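Local coordinates for protein dipeptidase AC. Metallo peptidase. MEROPS family M19 (Rhodobacter sphaeroides, PDB 3LY0) that probably hydrolyses dipeptides as a zinc-dependent metallodipeptidase with a TIM-barrel fold, at residues Phe265-Leu270 against Arg276-Gly281; Ser305-Ala310 against Gln314-Val319. One frame throughout, in Å; residues are numbered along the deposited sequence.

Contacts 1 and 2 lie in the loops that follow two neighbouring parallel strands of the barrel, 260-263 and 301-303. Their centres are about 10 Å apart. Contact 2 is buried. Contact 1 is partly buried and lies farther from the middle of the chain. Contact 1 joins its segments by one side-chain hydrogen bond and packing that includes a methionine. In contact 2 the segments meet by apolar packing around a phenylalanine ring. The loops meet through probable backbone hydrogen bonds, from Phe-265 N to Ser-305 O and from Gln-314 N to Ala-278 O. The first segment of each contact also reaches the bound phosphinate, 265-270 with an aromatic edge and 305-310 with polar groups and a methyl.

Contact 1. Residues Phe265-Leu270 against Arg276-Gly281; sequences FATSFL and RSAEMG. With LY0 ((2R)-3-[(R)-[(1R)-1-aminoethyl](hydroxy)phosphoryl]-2-methylpropanoic acid), chain C.
Thr-267 meets Arg-276 within the TIM-barrel loop region that joins strand 260-263 to helix 283-296. Thr-267 OG1 donates a hydrogen bond to Arg-276 O at 2.6 Å. The hydroxyl stands above the carbonyl plane, with a C=O...OG1 angle of 108°. OG1 sits between the backbone N and the carbonyl carbon (chi1 49°), which sends it to Arg-276 and puts the methyl beside the backbone N. The methyl packs elsewhere: Thr-267 CG2 lies 3.5 Å from Ser-277 O and 4.0 Å from Met-280 SD.

Met-280 bends back at its last torsion (chi3 -78°). Its CE thereby lies 4.0 Å from Leu-270 CB, and the two side chains cross at about a right angle. On the Arg-276 side, Ser-268 OG rests 3.7 Å from Arg-276 CA. The arginine turns its polar end elsewhere, and its NE forms a salt bridge with Asp-75.

Outside this shell, Ser-277 OG accepts from Glu-279 N in an ST turn, which shapes the 276-281 segment. The weakly bonded helical turn at 267-270 is held by Asn-235 and Asn-245, whose ND2 atoms both bond to Phe-269 O. The same turn carries the Phe-269 ring into the ligand pocket. The ring edge meets the carboxylate of the phosphinate inhibitor, with Phe-269 CE2 3.3 Å from ligand O61.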
# COMPACT_ATOMS: atom_id res chain seq x y z
N PHE A 265 8.19 0.86 3.24
CA PHE A 265 9.36 1.63 3.67
C PHE A 265 9.21 2.19 5.08
O PHE A 265 10.13 2.84 5.59
CB PHE A 265 9.66 2.81 2.73
CG PHE A 265 9.99 2.43 1.30
CD1 PHE A 265 10.23 1.12 0.94
CD2 PHE A 265 10.06 3.42 0.33
CE1 PHE A 265 10.51 0.79 -0.38
CE2 PHE A 265 10.36 3.11 -0.98
CZ PHE A 265 10.58 1.79 -1.34
N ALA A 266 8.08 1.95 5.73
CA ALA A 266 7.88 2.46 7.08
C ALA A 266 8.95 1.95 8.02
O ALA A 266 9.16 0.74 8.14
CB ALA A 266 6.50 2.06 7.60
N THR A 267 9.63 2.88 8.69
CA THR A 267 10.69 2.55 9.64
C THR A 267 10.22 1.50 10.65
O THR A 267 10.94 0.54 10.96
CB THR A 267 11.14 3.83 10.37
OG1 THR A 267 9.98 4.51 10.85
CG2 THR A 267 11.87 4.75 9.40
N SER A 268 8.99 1.68 11.14
CA SER A 268 8.43 0.82 12.18
C SER A 268 8.34 -0.64 11.76
O SER A 268 8.33 -1.52 12.61
CB SER A 268 7.03 1.31 12.54
OG SER A 268 7.08 2.68 12.94
N PHE A 269 8.27 -0.89 10.46
CA PHE A 269 8.03 -2.24 9.96
C PHE A 269 9.29 -2.85 9.37
O PHE A 269 9.27 -4.02 8.97
CB PHE A 269 6.91 -2.24 8.91
CG PHE A 269 5.62 -1.61 9.39
CD1 PHE A 269 5.30 -1.57 10.74
CD2 PHE A 269 4.72 -1.08 8.47
CE1 PHE A 269 4.10 -1.00 11.17
CE2 PHE A 269 3.53 -0.51 8.89
CZ PHE A 269 3.22 -0.46 10.24
N LEU A 270 10.36 -2.07 9.31
CA LEU A 270 11.65 -2.50 8.75
C LEU A 270 12.69 -2.79 9.83
O LEU A 270 13.41 -3.78 9.76
CB LEU A 270 12.22 -1.42 7.83
CG LEU A 270 11.58 -1.23 6.45
CD1 LEU A 270 12.12 0.01 5.76
CD2 LEU A 270 11.82 -2.45 5.57
N ARG A 276 10.25 3.97 15.32
CA ARG A 276 9.83 4.86 14.23
C ARG A 276 10.96 5.70 13.61
O ARG A 276 10.80 6.26 12.52
CB ARG A 276 8.70 5.77 14.72
CG ARG A 276 7.98 6.53 13.63
CD ARG A 276 6.84 7.37 14.19
NE ARG A 276 7.34 8.48 14.99
CZ ARG A 276 7.50 9.72 14.53
NH1 ARG A 276 7.17 10.00 13.28
NH2 ARG A 276 7.97 10.67 15.32
N SER A 277 12.10 5.79 14.29
CA SER A 277 13.19 6.67 13.85
C SER A 277 13.72 6.39 12.44
O SER A 277 14.02 5.25 12.08
CB SER A 277 14.34 6.60 14.84
OG SER A 277 15.46 7.31 14.36
N ALA A 278 13.85 7.45 11.65
CA ALA A 278 14.43 7.37 10.31
C ALA A 278 15.94 7.13 10.31
O ALA A 278 16.54 6.94 9.25
CB ALA A 278 14.11 8.64 9.52
N GLU A 279 16.56 7.16 11.50
CA GLU A 279 18.01 7.00 11.61
C GLU A 279 18.40 5.52 11.58
O GLU A 279 18.48 4.85 12.61
CB GLU A 279 18.53 7.66 12.89
CG GLU A 279 20.02 7.44 13.15
CD GLU A 279 20.47 8.00 14.49
OE1 GLU A 279 21.47 7.49 15.04
OE2 GLU A 279 19.82 8.95 14.99
N MET A 280 18.62 5.03 10.37
CA MET A 280 18.91 3.63 10.12
C MET A 280 19.63 3.54 8.79
O MET A 280 19.65 4.50 8.02
CB MET A 280 17.61 2.82 10.04
CG MET A 280 16.63 3.30 8.95
SD MET A 280 15.04 2.41 8.90
CE MET A 280 15.50 0.91 8.06
N GLY A 281 20.22 2.39 8.51
CA GLY A 281 20.93 2.18 7.27
C GLY A 281 20.19 1.25 6.33
O GLY A 281 18.99 1.00 6.50
P LY0 C . -0.90 3.89 6.24
C1 LY0 C . -2.16 6.02 7.54
N1 LY0 C . -2.77 5.51 5.19
C2 LY0 C . -1.70 5.53 6.18
C4 LY0 C . 0.69 4.00 7.17
C5 LY0 C . 0.89 2.94 8.22
C6 LY0 C . 0.57 1.56 7.72
C7 LY0 C . 2.19 3.06 8.98
O31 LY0 C . -0.69 3.50 4.80
O32 LY0 C . -1.88 2.87 6.90
O61 LY0 C . 0.43 0.55 8.63
O62 LY0 C . 0.40 1.32 6.52

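Contact 2. Residues Ser305-Ala310 against Gln314-Val319; sequences SDFDGA and QGIADV. With LY0 ((2R)-3-[(R)-[(1R)-1-aminoethyl](hydroxy)phosphoryl]-2-methylpropanoic acid), chain C.
Phe-307 reaches from 305-310 to Ile-316, Asp-318 and Val-319 within the TIM-barrel loop between strand 301-303 and helix 322-332. At CB the side chain points toward 314-319. CG lies beside the backbone N, anti to the carbonyl carbon (chi1 -79°), and the ring is sandwiched: Ser-305 CB lies over one face and Val-319 CB over the other, both offset toward the rim. Farther out, Phe-307 CE1 lies 3.7 Å from Asp-318 C, and its edge meets Ile-316 CG2. Phe-307 CE2 meets Val-319 CG2 at 3.9 Å. At the tip, Phe-307 CZ is 3.6 Å from Val-319 CA. The ring of Phe-265 also packs edge-to-face with that of Phe-307.

An ST turn holds the backbone at the base of this side chain. Phe-307 N donates to Ser-305 OG at 2.9 Å, nearly straight at 169°. Ser-305 OG is also bonded to Asp-11 and to His-13 O.

Between these two residues, Asp-306 faces the phosphinate. It has been seen to bind zinc in a structure of this protein. Asp-306 OD1 is 2.7 Å from ligand O31, on phosphorus. OD2 accepts from Asn-264 ND2 and lies near the ligand carboxylate. A leucine in its place would probably deprive the zinc site of a carboxylate and leave Asn-264 without this acceptor. Gly-309 N bonds to Asp-306 O, closing a turn that brings Gly-309 O to 3.2 Å from ligand C4.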
# COMPACT_ATOMS: atom_id res chain seq x y z
N SER A 305 5.87 1.28 -1.01
CA SER A 305 6.57 2.34 -0.28
C SER A 305 5.89 2.84 0.99
O SER A 305 6.55 3.02 2.02
CB SER A 305 6.81 3.53 -1.22
OG SER A 305 5.58 4.14 -1.60
N ASP A 306 4.59 3.09 0.89
CA ASP A 306 3.88 3.87 1.90
C ASP A 306 4.36 5.32 1.88
O ASP A 306 4.29 6.02 2.89
CB ASP A 306 4.06 3.26 3.30
CG ASP A 306 2.76 3.22 4.10
OD1 ASP A 306 1.73 3.78 3.65
OD2 ASP A 306 2.77 2.60 5.18
N PHE A 307 4.85 5.77 0.72
CA PHE A 307 5.16 7.19 0.56
C PHE A 307 3.97 8.06 1.00
O PHE A 307 2.82 7.79 0.64
CB PHE A 307 5.50 7.55 -0.89
CG PHE A 307 6.90 7.18 -1.33
CD1 PHE A 307 8.00 7.42 -0.52
CD2 PHE A 307 7.11 6.64 -2.60
CE1 PHE A 307 9.28 7.09 -0.96
CE2 PHE A 307 8.38 6.31 -3.04
CZ PHE A 307 9.47 6.54 -2.21
N ASP A 308 4.29 9.10 1.78
CA ASP A 308 3.32 10.05 2.34
C ASP A 308 2.36 9.46 3.37
O ASP A 308 1.44 10.14 3.84
CB ASP A 308 2.60 10.82 1.23
CG ASP A 308 3.46 11.94 0.65
OD1 ASP A 308 4.17 12.59 1.45
OD2 ASP A 308 3.44 12.15 -0.58
N GLY A 309 2.59 8.21 3.75
CA GLY A 309 1.80 7.57 4.80
C GLY A 309 2.56 7.24 6.07
O GLY A 309 1.95 6.96 7.10
N ALA A 310 3.89 7.27 6.02
CA ALA A 310 4.72 6.85 7.15
C ALA A 310 6.09 7.50 7.10
O ALA A 310 6.52 7.99 6.06
CB ALA A 310 4.88 5.33 7.12
N GLN A 314 16.08 7.39 6.39
CA GLN A 314 16.76 8.61 5.97
C GLN A 314 17.47 8.46 4.62
O GLN A 314 17.57 9.43 3.86
CB GLN A 314 17.75 9.07 7.05
CG GLN A 314 18.91 8.11 7.29
CD GLN A 314 19.74 8.46 8.52
OE1 GLN A 314 19.49 9.47 9.17
NE2 GLN A 314 20.72 7.62 8.83
N GLY A 315 17.94 7.25 4.31
CA GLY A 315 18.63 6.98 3.06
C GLY A 315 17.75 7.06 1.83
O GLY A 315 18.23 7.23 0.71
N ILE A 316 16.44 6.90 2.04
CA ILE A 316 15.47 7.09 0.96
C ILE A 316 14.89 8.51 1.01
O ILE A 316 14.98 9.25 0.04
CB ILE A 316 14.34 6.05 1.03
CG1 ILE A 316 14.92 4.63 0.93
CG2 ILE A 316 13.34 6.26 -0.11
CD1 ILE A 316 13.89 3.52 1.17
N ALA A 317 14.32 8.87 2.16
CA ALA A 317 13.85 10.23 2.46
C ALA A 317 12.58 10.69 1.73
O ALA A 317 11.69 11.29 2.33
CB ALA A 317 14.97 11.26 2.28
N ASP A 318 12.51 10.42 0.43
CA ASP A 318 11.33 10.75 -0.35
C ASP A 318 11.48 10.02 -1.68
O ASP A 318 12.39 9.20 -1.82
CB ASP A 318 11.22 12.26 -0.56
CG ASP A 318 12.50 12.87 -1.08
OD1 ASP A 318 12.97 12.45 -2.16
OD2 ASP A 318 13.05 13.75 -0.40
N VAL A 319 10.61 10.30 -2.64
CA VAL A 319 10.62 9.54 -3.88
C VAL A 319 11.93 9.70 -4.67
O VAL A 319 12.29 8.83 -5.47
CB VAL A 319 9.39 9.84 -4.76
CG1 VAL A 319 9.47 11.24 -5.35
CG2 VAL A 319 9.26 8.80 -5.88
P LY0 C . -0.90 3.89 6.24
C1 LY0 C . -2.16 6.02 7.54
N1 LY0 C . -2.77 5.51 5.19
C2 LY0 C . -1.70 5.53 6.18
C4 LY0 C . 0.69 4.00 7.17
C5 LY0 C . 0.89 2.94 8.22
C6 LY0 C . 0.57 1.56 7.72
C7 LY0 C . 2.19 3.06 8.98
O31 LY0 C . -0.69 3.50 4.80
O32 LY0 C . -1.88 2.87 6.90
O61 LY0 C . 0.43 0.55 8.63
O62 LY0 C . 0.40 1.32 6.52